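Nicotinate-nucleotide pyrophosphorylase (Ehrlichia chaffeensis, PDB 3L0G) probably catalyses the formation of nicotinate mononucleotide from quinolinate and phosphoribosyl pyrophosphate, with loss of carbon dioxide, a step of NAD(+) biosynthesis. Local coordinates at residues K146-R151 and V253-G258; E171-N176 and N207-I212; R134-E139 and I276-I281; K243-V248 and A269-D274. One frame throughout, in Å; residues are numbered along the deposited sequence. Where two conformers were deposited one is given.

How the contacts relate
All four contacts lie in the C-terminal domain, whose six parallel strands are backed by helices. Contact 1 is polar and bridges two strands over the face of the one between them. Contact 3 covers that same middle strand's continuation from the helical side and is the fully buried case, all hydrocarbon and aromatic. Contact 2 also reaches the sheet, nearer its far edge: a tyrosine from a loop lies against a strand, with one side of the contact exposed. Contact 4, whose centre lies about 25 Å from the centre of the chain, is the most peripheral; it packs a helix against the turn leading into strand 275-277. Contacts 1 and 2 share the bound formate, contacts 1 and 3 the ethanediol.

Contact 1: K146-R151 and V253-G258; sequences KIRSTR and VLEVSG. With EDO (1,2-ethanediol), chain I; FMT (formic acid), chain J.
R148 and E255 form a salt bridge between two strands that are not neighbours in the sheet. Both contributing nitrogens of R148 converge on one oxygen: NH2 lies 2.5 Å from E255 OE2, shorter than usual and so doubtful in its exact length, while NE makes a weak bond to E255 OE2 with an N-H...O angle of 126°. E255 reaches across as an extended chain, CG anti to its backbone N, whereas R148 bends at chi2 and chi3. The side chains cross at about a right angle, with guanidinium and carboxylate planes 70° apart. A long, flexible arginine suits a span this wide, and Y275 adds a cation-pi contact to it.

E255 OE1 accepts a hydrogen bond from ethanediol O2; its contact with S277 OG is too short to be trusted in detail. R151 NH2 donates to formate O2 at 3.0 Å, almost straight at 171°, and R151 NH1 pairs with D37 of the second subunit.

Van der Waals contact is slight: T150 CG2 approaches S257 OG at 4.5 Å. Charged side chains gathered at the C-terminal ends of parallel strands, with crystallisation molecules among them, are consistent with the active-site mouth of the α/β-barrel domain in this phosphoribosyltransferase family.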
# COMPACT_ATOMS: atom_id res chain seq x y z
N LYS C 146 -26.64 18.54 8.96
CA LYS C 146 -25.63 17.47 9.11
C LYS C 146 -24.23 18.07 9.18
O LYS C 146 -23.90 19.02 8.46
CB LYS C 146 -25.73 16.48 7.93
CG LYS C 146 -27.14 15.86 7.73
CD LYS C 146 -27.51 15.02 8.95
CE LYS C 146 -28.85 14.35 8.82
NZ LYS C 146 -29.08 13.45 9.99
N ILE C 147 -23.39 17.53 10.05
CA ILE C 147 -21.99 17.94 10.14
C ILE C 147 -21.19 17.17 9.07
O ILE C 147 -21.32 15.94 8.96
CB ILE C 147 -21.41 17.63 11.55
CG1 ILE C 147 -22.19 18.41 12.65
CG2 ILE C 147 -19.93 17.92 11.60
CD1 ILE C 147 -22.33 19.97 12.40
N ARG C 148 -20.39 17.90 8.26
CA ARG C 148 -19.55 17.27 7.23
C ARG C 148 -18.07 17.44 7.46
O ARG C 148 -17.62 18.43 8.05
CB ARG C 148 -19.88 17.76 5.83
CG ARG C 148 -21.29 17.31 5.44
CD ARG C 148 -21.48 16.77 4.07
NE ARG C 148 -21.60 17.82 3.09
CZ ARG C 148 -22.38 17.79 2.01
NH1 ARG C 148 -23.19 16.78 1.74
NH2 ARG C 148 -22.35 18.83 1.19
N SER C 149 -17.32 16.43 7.00
CA SER C 149 -15.89 16.51 6.99
C SER C 149 -15.50 17.32 5.77
O SER C 149 -16.35 17.67 4.93
CB SER C 149 -15.25 15.12 6.94
OG SER C 149 -15.70 14.39 5.80
N THR C 150 -14.21 17.65 5.72
CA THR C 150 -13.55 18.33 4.63
C THR C 150 -12.37 17.48 4.13
O THR C 150 -12.24 16.33 4.52
CB THR C 150 -12.97 19.66 5.10
OG1 THR C 150 -11.95 19.39 6.08
CG2 THR C 150 -14.07 20.57 5.74
N ARG C 151 -11.51 18.06 3.27
CA ARG C 151 -10.28 17.47 2.83
C ARG C 151 -9.06 17.95 3.64
O ARG C 151 -7.91 17.58 3.32
CB ARG C 151 -10.09 17.67 1.31
CG ARG C 151 -11.01 16.70 0.48
CD ARG C 151 -11.11 17.05 -1.00
NE ARG C 151 -9.80 17.23 -1.60
CZ ARG C 151 -9.25 18.41 -1.92
NH1 ARG C 151 -8.02 18.45 -2.41
NH2 ARG C 151 -9.91 19.55 -1.80
N VAL C 253 -28.80 23.56 -2.30
CA VAL C 253 -28.29 23.11 -1.02
C VAL C 253 -27.34 24.22 -0.54
O VAL C 253 -26.67 24.86 -1.35
CB VAL C 253 -27.60 21.72 -1.15
CG1 VAL C 253 -26.72 21.42 0.05
CG2 VAL C 253 -28.68 20.59 -1.39
N LEU C 254 -27.32 24.49 0.76
CA LEU C 254 -26.40 25.49 1.36
C LEU C 254 -25.60 24.87 2.46
O LEU C 254 -26.16 24.31 3.41
CB LEU C 254 -27.17 26.68 1.98
CG LEU C 254 -27.36 27.96 1.19
CD1 LEU C 254 -28.13 29.00 2.04
CD2 LEU C 254 -25.98 28.49 0.76
N GLU C 255 -24.29 25.05 2.38
CA GLU C 255 -23.36 24.50 3.35
C GLU C 255 -22.51 25.64 3.86
O GLU C 255 -22.06 26.45 3.05
CB GLU C 255 -22.47 23.47 2.66
CG GLU C 255 -21.36 22.95 3.50
CD GLU C 255 -20.77 21.67 2.92
OE1 GLU C 255 -19.55 21.52 3.00
OE2 GLU C 255 -21.53 20.83 2.39
N VAL C 256 -22.29 25.71 5.16
CA VAL C 256 -21.35 26.67 5.75
C VAL C 256 -20.08 25.89 6.02
O VAL C 256 -20.14 24.82 6.63
CB VAL C 256 -21.88 27.29 7.06
CG1 VAL C 256 -20.80 28.15 7.76
CG2 VAL C 256 -23.16 28.13 6.81
N SER C 257 -18.95 26.43 5.56
CA SER C 257 -17.66 25.80 5.75
C SER C 257 -16.75 26.73 6.52
O SER C 257 -16.72 27.94 6.27
CB SER C 257 -17.00 25.47 4.42
OG SER C 257 -16.11 24.36 4.58
N GLY C 258 -16.02 26.15 7.47
CA GLY C 258 -15.04 26.86 8.28
C GLY C 258 -14.92 26.18 9.63
O GLY C 258 -15.78 25.35 10.00
C1 EDO I . -16.75 20.93 1.68
O1 EDO I . -15.75 20.26 2.43
C2 EDO I . -17.72 19.92 1.05
O2 EDO I . -18.67 19.40 1.99
C FMT J . -13.55 19.26 -0.06
O1 FMT J . -14.22 18.30 -0.44
O2 FMT J . -12.74 19.86 -0.78

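Contact 2: E171-N176 and N207-I212. With FMT (formic acid), chain J.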
# COMPACT_ATOMS: atom_id res chain seq x y z
N GLU C 171 -21.00 13.35 8.11
CA GLU C 171 -21.17 12.87 6.74
C GLU C 171 -20.03 13.41 5.89
O GLU C 171 -19.15 14.14 6.39
CB GLU C 171 -22.55 13.32 6.18
CG GLU C 171 -23.75 12.80 6.94
CD GLU C 171 -25.13 12.99 6.21
OE1 GLU C 171 -25.22 13.67 5.16
OE2 GLU C 171 -26.12 12.48 6.74
N SER C 172 -20.03 13.04 4.62
CA SER C 172 -18.99 13.51 3.68
C SER C 172 -19.53 13.73 2.28
O SER C 172 -20.10 12.82 1.72
CB SER C 172 -17.90 12.48 3.58
OG SER C 172 -16.90 12.87 2.66
N TYR C 173 -19.30 14.92 1.72
CA TYR C 173 -19.63 15.21 0.31
C TYR C 173 -18.86 14.34 -0.67
O TYR C 173 -19.42 13.81 -1.63
CB TYR C 173 -19.36 16.67 -0.00
CG TYR C 173 -19.64 17.04 -1.45
CD1 TYR C 173 -20.91 16.89 -1.98
CD2 TYR C 173 -18.66 17.57 -2.25
CE1 TYR C 173 -21.16 17.24 -3.32
CE2 TYR C 173 -18.91 17.90 -3.57
CZ TYR C 173 -20.14 17.72 -4.11
OH TYR C 173 -20.38 18.07 -5.44
N ARG C 174 -17.56 14.20 -0.44
CA ARG C 174 -16.72 13.46 -1.34
C ARG C 174 -15.47 13.00 -0.59
O ARG C 174 -15.10 13.58 0.39
CB ARG C 174 -16.32 14.35 -2.52
CG ARG C 174 -15.30 15.46 -2.21
CD ARG C 174 -15.15 16.39 -3.45
NE ARG C 174 -14.32 17.55 -3.14
CZ ARG C 174 -13.67 18.29 -4.03
NH1 ARG C 174 -13.75 18.03 -5.32
NH2 ARG C 174 -12.89 19.28 -3.61
N ASP C 175 -14.86 11.93 -1.08
CA ASP C 175 -13.68 11.35 -0.49
C ASP C 175 -12.44 12.11 -0.91
O ASP C 175 -11.52 12.27 -0.12
CB ASP C 175 -13.54 9.88 -0.87
CG ASP C 175 -14.55 8.98 -0.15
OD1 ASP C 175 -15.18 9.38 0.82
OD2 ASP C 175 -14.69 7.84 -0.58
N ASN C 176 -12.40 12.59 -2.13
CA ASN C 176 -11.20 13.23 -2.66
C ASN C 176 -11.52 13.95 -3.95
O ASN C 176 -12.67 14.21 -4.21
CB ASN C 176 -10.10 12.20 -2.83
CG ASN C 176 -10.43 11.13 -3.83
OD1 ASN C 176 -11.39 11.26 -4.64
ND2 ASN C 176 -9.61 10.08 -3.85
N ASN C 207 -24.63 16.54 -16.80
CA ASN C 207 -25.39 16.11 -15.62
C ASN C 207 -24.52 15.73 -14.39
O ASN C 207 -24.86 14.77 -13.68
CB ASN C 207 -26.33 14.95 -15.98
N GLU C 208 -23.40 16.43 -14.17
CA GLU C 208 -22.65 16.32 -12.90
C GLU C 208 -23.28 17.25 -11.88
O GLU C 208 -23.64 18.38 -12.21
CB GLU C 208 -21.17 16.72 -13.02
CG GLU C 208 -20.19 15.55 -13.25
CD GLU C 208 -20.06 14.59 -12.10
OE1 GLU C 208 -20.17 15.02 -10.92
OE2 GLU C 208 -19.81 13.39 -12.38
N TYR C 209 -23.39 16.76 -10.65
CA TYR C 209 -23.84 17.56 -9.54
C TYR C 209 -22.80 18.66 -9.32
O TYR C 209 -21.59 18.35 -9.23
CB TYR C 209 -23.94 16.67 -8.30
CG TYR C 209 -24.53 17.29 -7.08
CD1 TYR C 209 -25.85 17.02 -6.71
CD2 TYR C 209 -23.76 18.08 -6.24
CE1 TYR C 209 -26.38 17.56 -5.56
CE2 TYR C 209 -24.27 18.61 -5.10
CZ TYR C 209 -25.58 18.36 -4.76
OH TYR C 209 -26.08 18.89 -3.61
N ILE C 210 -23.23 19.91 -9.22
CA ILE C 210 -22.24 21.00 -9.12
C ILE C 210 -22.34 21.71 -7.81
O ILE C 210 -23.38 22.29 -7.54
CB ILE C 210 -22.39 22.03 -10.25
CG1 ILE C 210 -22.33 21.34 -11.62
CG2 ILE C 210 -21.31 23.09 -10.12
CD1 ILE C 210 -22.20 22.30 -12.81
N ALA C 211 -21.26 21.66 -7.02
CA ALA C 211 -21.06 22.52 -5.83
C ALA C 211 -20.04 23.61 -6.10
O ALA C 211 -19.06 23.38 -6.80
CB ALA C 211 -20.58 21.70 -4.65
N ILE C 212 -20.25 24.80 -5.52
CA ILE C 212 -19.33 25.92 -5.71
C ILE C 212 -19.13 26.72 -4.42
O ILE C 212 -20.08 26.98 -3.70
CB ILE C 212 -19.78 26.83 -6.86
CG1 ILE C 212 -18.78 27.98 -7.10
CG2 ILE C 212 -21.19 27.35 -6.60
CD1 ILE C 212 -19.00 28.77 -8.46
C FMT J . -13.55 19.26 -0.06
O1 FMT J . -14.22 18.30 -0.44
O2 FMT J . -12.74 19.86 -0.78
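Y173 extends from its loop to the start of strand 210-214, and its hydroxyl end meets both Y209 and A211. The enclosed side is at A211, a buried residue whose methyl CB lies 3.7 Å from Y173 OH and 4.0 Å from Y173 CZ. A side chain this small lets the phenol end settle against the strand, where M230 also packs on Y173. CG of Y173 is anti to the backbone N (chi1 179°), which directs the ring toward strand 210-214, and the hydroxyl is hydrogen-bonded to the backbone oxygen of V181 on the neighbouring strand.

The solvent side belongs to Y209, close but exposed. Y209 CD2 comes to the edge of the Y173 ring, in plane, 3.5 Å from Y173 OH, and Y209 CE2 lies 3.8 Å from Y173 CE1; the two side chains cross obliquely, and no hydrogen bond joins them.

Next to Y173, R174 grips formate in a two-pronged, nearly linear manner, NE to O1 at 2.8 Å and NH2 to O2 at 2.9 Å. K184 also binds this formate. Aromatic packing places this part of the loop against the sheet, beside cationic groups that together hold a carboxylate, consistent with a pocket for the acid groups of a substrate such as quinolinate.

Contact 3: R134-E139 and I276-I281. With EDO (1,2-ethanediol), chain I.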
# COMPACT_ATOMS: atom_id res chain seq x y z
N ARG C 134 -19.04 14.02 17.27
CA ARG C 134 -20.25 13.75 18.03
C ARG C 134 -20.65 14.98 18.83
O ARG C 134 -21.83 15.35 18.89
CB ARG C 134 -20.04 12.52 18.92
CG ARG C 134 -21.20 12.15 19.85
CD ARG C 134 -22.59 12.20 19.22
NE ARG C 134 -22.77 11.34 18.05
CZ ARG C 134 -23.96 11.13 17.46
NH1 ARG C 134 -25.07 11.69 17.94
NH2 ARG C 134 -24.06 10.34 16.39
N GLN C 135 -19.67 15.66 19.39
CA GLN C 135 -19.94 16.90 20.10
C GLN C 135 -20.67 17.91 19.21
O GLN C 135 -21.68 18.44 19.63
CB GLN C 135 -18.66 17.48 20.68
CG GLN C 135 -18.91 18.57 21.67
CD GLN C 135 -17.61 19.11 22.34
OE1 GLN C 135 -17.68 20.01 23.17
NE2 GLN C 135 -16.46 18.54 21.99
N PHE C 136 -20.15 18.16 17.98
CA PHE C 136 -20.79 19.10 17.06
C PHE C 136 -22.13 18.60 16.61
O PHE C 136 -23.06 19.38 16.52
CB PHE C 136 -19.91 19.41 15.82
CG PHE C 136 -18.81 20.39 16.09
CD1 PHE C 136 -19.03 21.76 15.93
CD2 PHE C 136 -17.57 19.96 16.49
CE1 PHE C 136 -18.04 22.66 16.19
CE2 PHE C 136 -16.57 20.86 16.76
CZ PHE C 136 -16.79 22.22 16.62
N VAL C 137 -22.25 17.31 16.36
CA VAL C 137 -23.54 16.71 15.99
C VAL C 137 -24.61 16.94 17.09
O VAL C 137 -25.71 17.38 16.82
CB VAL C 137 -23.34 15.22 15.63
CG1 VAL C 137 -24.67 14.52 15.33
CG2 VAL C 137 -22.38 15.10 14.44
N ASP C 138 -24.27 16.64 18.34
CA ASP C 138 -25.22 16.84 19.44
C ASP C 138 -25.72 18.28 19.61
O ASP C 138 -26.84 18.49 19.95
CB ASP C 138 -24.60 16.35 20.76
CG ASP C 138 -24.56 14.83 20.83
OD1 ASP C 138 -25.23 14.16 20.02
OD2 ASP C 138 -23.89 14.29 21.71
N GLU C 139 -24.86 19.23 19.33
CA GLU C 139 -25.11 20.63 19.57
C GLU C 139 -25.98 21.23 18.49
O GLU C 139 -26.59 22.28 18.71
CB GLU C 139 -23.75 21.35 19.70
CG GLU C 139 -23.76 22.84 19.94
CD GLU C 139 -24.51 23.25 21.19
OE1 GLU C 139 -24.75 22.41 22.09
OE2 GLU C 139 -24.86 24.42 21.25
N ILE C 276 -23.03 21.84 7.74
CA ILE C 276 -21.86 22.59 8.18
C ILE C 276 -20.62 21.69 8.10
O ILE C 276 -20.55 20.64 8.76
CB ILE C 276 -22.04 23.17 9.60
CG1 ILE C 276 -23.25 24.13 9.62
CG2 ILE C 276 -20.75 23.93 10.06
CD1 ILE C 276 -23.81 24.38 11.03
N SER C 277 -19.66 22.13 7.27
CA SER C 277 -18.36 21.48 7.05
C SER C 277 -17.33 22.08 8.00
O SER C 277 -17.19 23.29 8.01
CB SER C 277 -17.88 21.75 5.63
OG SER C 277 -18.22 20.71 4.75
N ILE C 278 -16.58 21.26 8.73
CA ILE C 278 -15.68 21.76 9.76
C ILE C 278 -14.29 21.13 9.61
O ILE C 278 -14.14 19.94 9.79
CB ILE C 278 -16.23 21.46 11.18
CG1 ILE C 278 -17.65 21.98 11.34
CG2 ILE C 278 -15.33 22.11 12.23
CD1 ILE C 278 -18.29 21.60 12.66
N GLY C 279 -13.29 21.95 9.28
CA GLY C 279 -11.91 21.50 9.08
C GLY C 279 -11.31 20.98 10.37
O GLY C 279 -10.62 19.97 10.37
N CYS C 280 -11.63 21.63 11.48
CA CYS C 280 -11.01 21.35 12.76
C CYS C 280 -11.56 20.08 13.48
O CYS C 280 -11.20 19.81 14.61
CB CYS C 280 -11.09 22.62 13.64
SG CYS C 280 -10.07 24.07 13.04
N ILE C 281 -12.45 19.30 12.84
CA ILE C 281 -12.79 17.96 13.38
C ILE C 281 -11.88 16.83 12.87
O ILE C 281 -11.91 15.72 13.41
CB ILE C 281 -14.26 17.56 13.23
CG1 ILE C 281 -14.72 17.57 11.76
CG2 ILE C 281 -15.13 18.50 14.07
CD1 ILE C 281 -16.18 17.08 11.57
C1 EDO I . -16.75 20.93 1.68
O1 EDO I . -15.75 20.26 2.43
C2 EDO I . -17.72 19.92 1.05
O2 EDO I . -18.67 19.40 1.99
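A single methyl presses onto an aromatic face here: I278 CD1 lies 3.7 Å from the centroid of the F136 ring, 26° off its normal, in a CH-pi contact. The methyl is displaced toward the rim, so its nearest carbon is F136 CD1, at 3.4 Å. I278 reaches this place because CG1 is anti to the carbonyl carbon (chi1 -54°) and the chain then runs on extended to CD1. The other half of the ring is taken by I281, whose CG2 approaches F136 CD2 at 3.7 Å, coming in obliquely.

All three residues are buried, and the types fit: a flat phenyl gives a broad surface, to which one isoleucine offers its terminal CD1 and the other its branch methyl CG2. V265 of helix 262-269 and I147 of strand 146-148 pack against F136 as well. F136 therefore stands where two helices meet the sheet, the helix-to-strand packing of an α/β barrel, in which the end of helix 116-139 covers the continuation of strand 275-277.

Past the strand the backbone turns, and C280, modelled in two conformers, forms a disulfide with C259, joining this turn to the segment after strand 253-257. On the helix itself, R134 NH1 donates to D138 OD1 at 3.2 Å, on the syn side of the carboxylate, forming a salt bridge one turn apart, while V137 CG1 lies over one face of the R134 guanidinium.

Contact 4: K243-V248 and A269-D274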
# COMPACT_ATOMS: atom_id res chain seq x y z
N LYS C 243 -28.48 36.19 5.14
CA LYS C 243 -28.88 36.79 3.87
C LYS C 243 -28.86 35.76 2.75
O LYS C 243 -29.71 35.80 1.86
CB LYS C 243 -27.98 37.97 3.52
CG LYS C 243 -28.24 38.65 2.21
CD LYS C 243 -29.38 39.62 2.36
CE LYS C 243 -29.93 40.08 1.00
NZ LYS C 243 -30.91 41.18 1.22
N ALA C 244 -27.87 34.87 2.77
CA ALA C 244 -27.75 33.86 1.73
C ALA C 244 -28.93 32.91 1.76
O ALA C 244 -29.52 32.64 0.74
CB ALA C 244 -26.43 33.09 1.87
N VAL C 245 -29.28 32.42 2.95
CA VAL C 245 -30.40 31.50 3.11
C VAL C 245 -31.65 32.12 2.49
O VAL C 245 -32.38 31.45 1.76
CB VAL C 245 -30.67 31.16 4.59
CG1 VAL C 245 -31.98 30.40 4.76
CG2 VAL C 245 -29.51 30.34 5.19
N ASP C 246 -31.86 33.40 2.75
CA ASP C 246 -33.03 34.10 2.22
C ASP C 246 -33.03 34.16 0.70
O ASP C 246 -34.03 33.89 0.04
CB ASP C 246 -33.07 35.51 2.77
CG ASP C 246 -34.31 36.22 2.39
OD1 ASP C 246 -35.38 35.82 2.89
OD2 ASP C 246 -34.21 37.15 1.57
N ILE C 247 -31.89 34.56 0.12
CA ILE C 247 -31.76 34.71 -1.33
C ILE C 247 -31.89 33.36 -2.01
O ILE C 247 -32.50 33.23 -3.04
CB ILE C 247 -30.38 35.30 -1.74
CG1 ILE C 247 -30.26 36.76 -1.29
CG2 ILE C 247 -30.20 35.23 -3.26
CD1 ILE C 247 -28.86 37.34 -1.41
N VAL C 248 -31.27 32.34 -1.42
CA VAL C 248 -31.28 31.00 -2.03
C VAL C 248 -32.72 30.43 -2.01
O VAL C 248 -33.14 29.78 -2.97
CB VAL C 248 -30.30 30.02 -1.33
CG1 VAL C 248 -30.54 28.58 -1.80
CG2 VAL C 248 -28.82 30.45 -1.55
N ALA C 269 -26.50 26.75 12.76
CA ALA C 269 -27.47 25.72 12.35
C ALA C 269 -28.89 26.26 12.25
O ALA C 269 -29.63 25.85 11.38
CB ALA C 269 -27.41 24.50 13.27
N LEU C 270 -29.26 27.19 13.13
CA LEU C 270 -30.63 27.73 13.17
C LEU C 270 -30.94 28.72 12.03
O LEU C 270 -32.09 29.12 11.89
CB LEU C 270 -30.91 28.42 14.51
CG LEU C 270 -30.84 27.55 15.77
CD1 LEU C 270 -30.83 28.47 17.00
CD2 LEU C 270 -31.99 26.55 15.81
N THR C 271 -29.93 29.13 11.26
CA THR C 271 -30.14 30.01 10.10
C THR C 271 -30.93 29.28 9.01
O THR C 271 -31.61 29.93 8.22
CB THR C 271 -28.81 30.52 9.48
OG1 THR C 271 -28.06 29.41 8.97
CG2 THR C 271 -27.97 31.29 10.49
N GLY C 272 -30.86 27.95 8.97
CA GLY C 272 -31.58 27.15 7.94
C GLY C 272 -30.70 26.60 6.80
O GLY C 272 -31.21 26.19 5.74
N VAL C 273 -29.39 26.58 7.02
CA VAL C 273 -28.47 25.92 6.10
C VAL C 273 -28.67 24.39 6.22
O VAL C 273 -29.28 23.92 7.18
CB VAL C 273 -27.02 26.39 6.38
CG1 VAL C 273 -26.88 27.89 6.05
CG2 VAL C 273 -26.57 26.08 7.82
N ASP C 274 -28.19 23.63 5.26
CA ASP C 274 -28.33 22.17 5.25
C ASP C 274 -27.16 21.42 5.88
O ASP C 274 -27.34 20.39 6.54
CB ASP C 274 -28.49 21.67 3.81
CG ASP C 274 -29.68 22.31 3.10
OD1 ASP C 274 -30.81 22.08 3.54
OD2 ASP C 274 -29.48 23.07 2.13
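V245 lays its two methyls over the turn that follows helix 262-269, covering the carbonyl of T271 and the side chain of V273. V245 CG1 sits 3.5 Å from T271 O and V245 CG2 3.7 Å from the same oxygen, which the two methyls flank. V245 CG2 alone goes on to V273 CG1, also at 3.7 Å, the two valines crossing at about a right angle. In V245, CG1 is anti to the backbone N (chi1 170°) and CG2 anti to the carbonyl carbon. A β-branched valine suits the place: it is short enough for the helix to come close and wide enough to touch three consecutive residues, T271, G272 and V273.

Where the backbones come nearest, at V245 and G272, their CA atoms are 6.6 Å apart. G272 closes a type I turn from A269, with a weak bond of 3.4 Å from G272 N to A269 O, and is the first residue after helix 262-269 to leave helical angles, with phi 104°. Glycine fits for two reasons: these backbone angles would press a CB against the preceding carbonyl oxygen, and the same position faces V245 CG1.

T271 OG1 is hydrogen-bonded to the oxygen of I268, at its own helix end, and only brushes V245 CG2, at 4.2 Å; T271 also packs on I238 and I241 of helix 238-248.

No hydrogen bond crosses between the two segments. Helix 238-248 and the turn into strand 275-277 are thus held by shape and van der Waals contact, while T271 OG1 turns to I268 and the D274 carboxylate to K144 and the backbone N of L254.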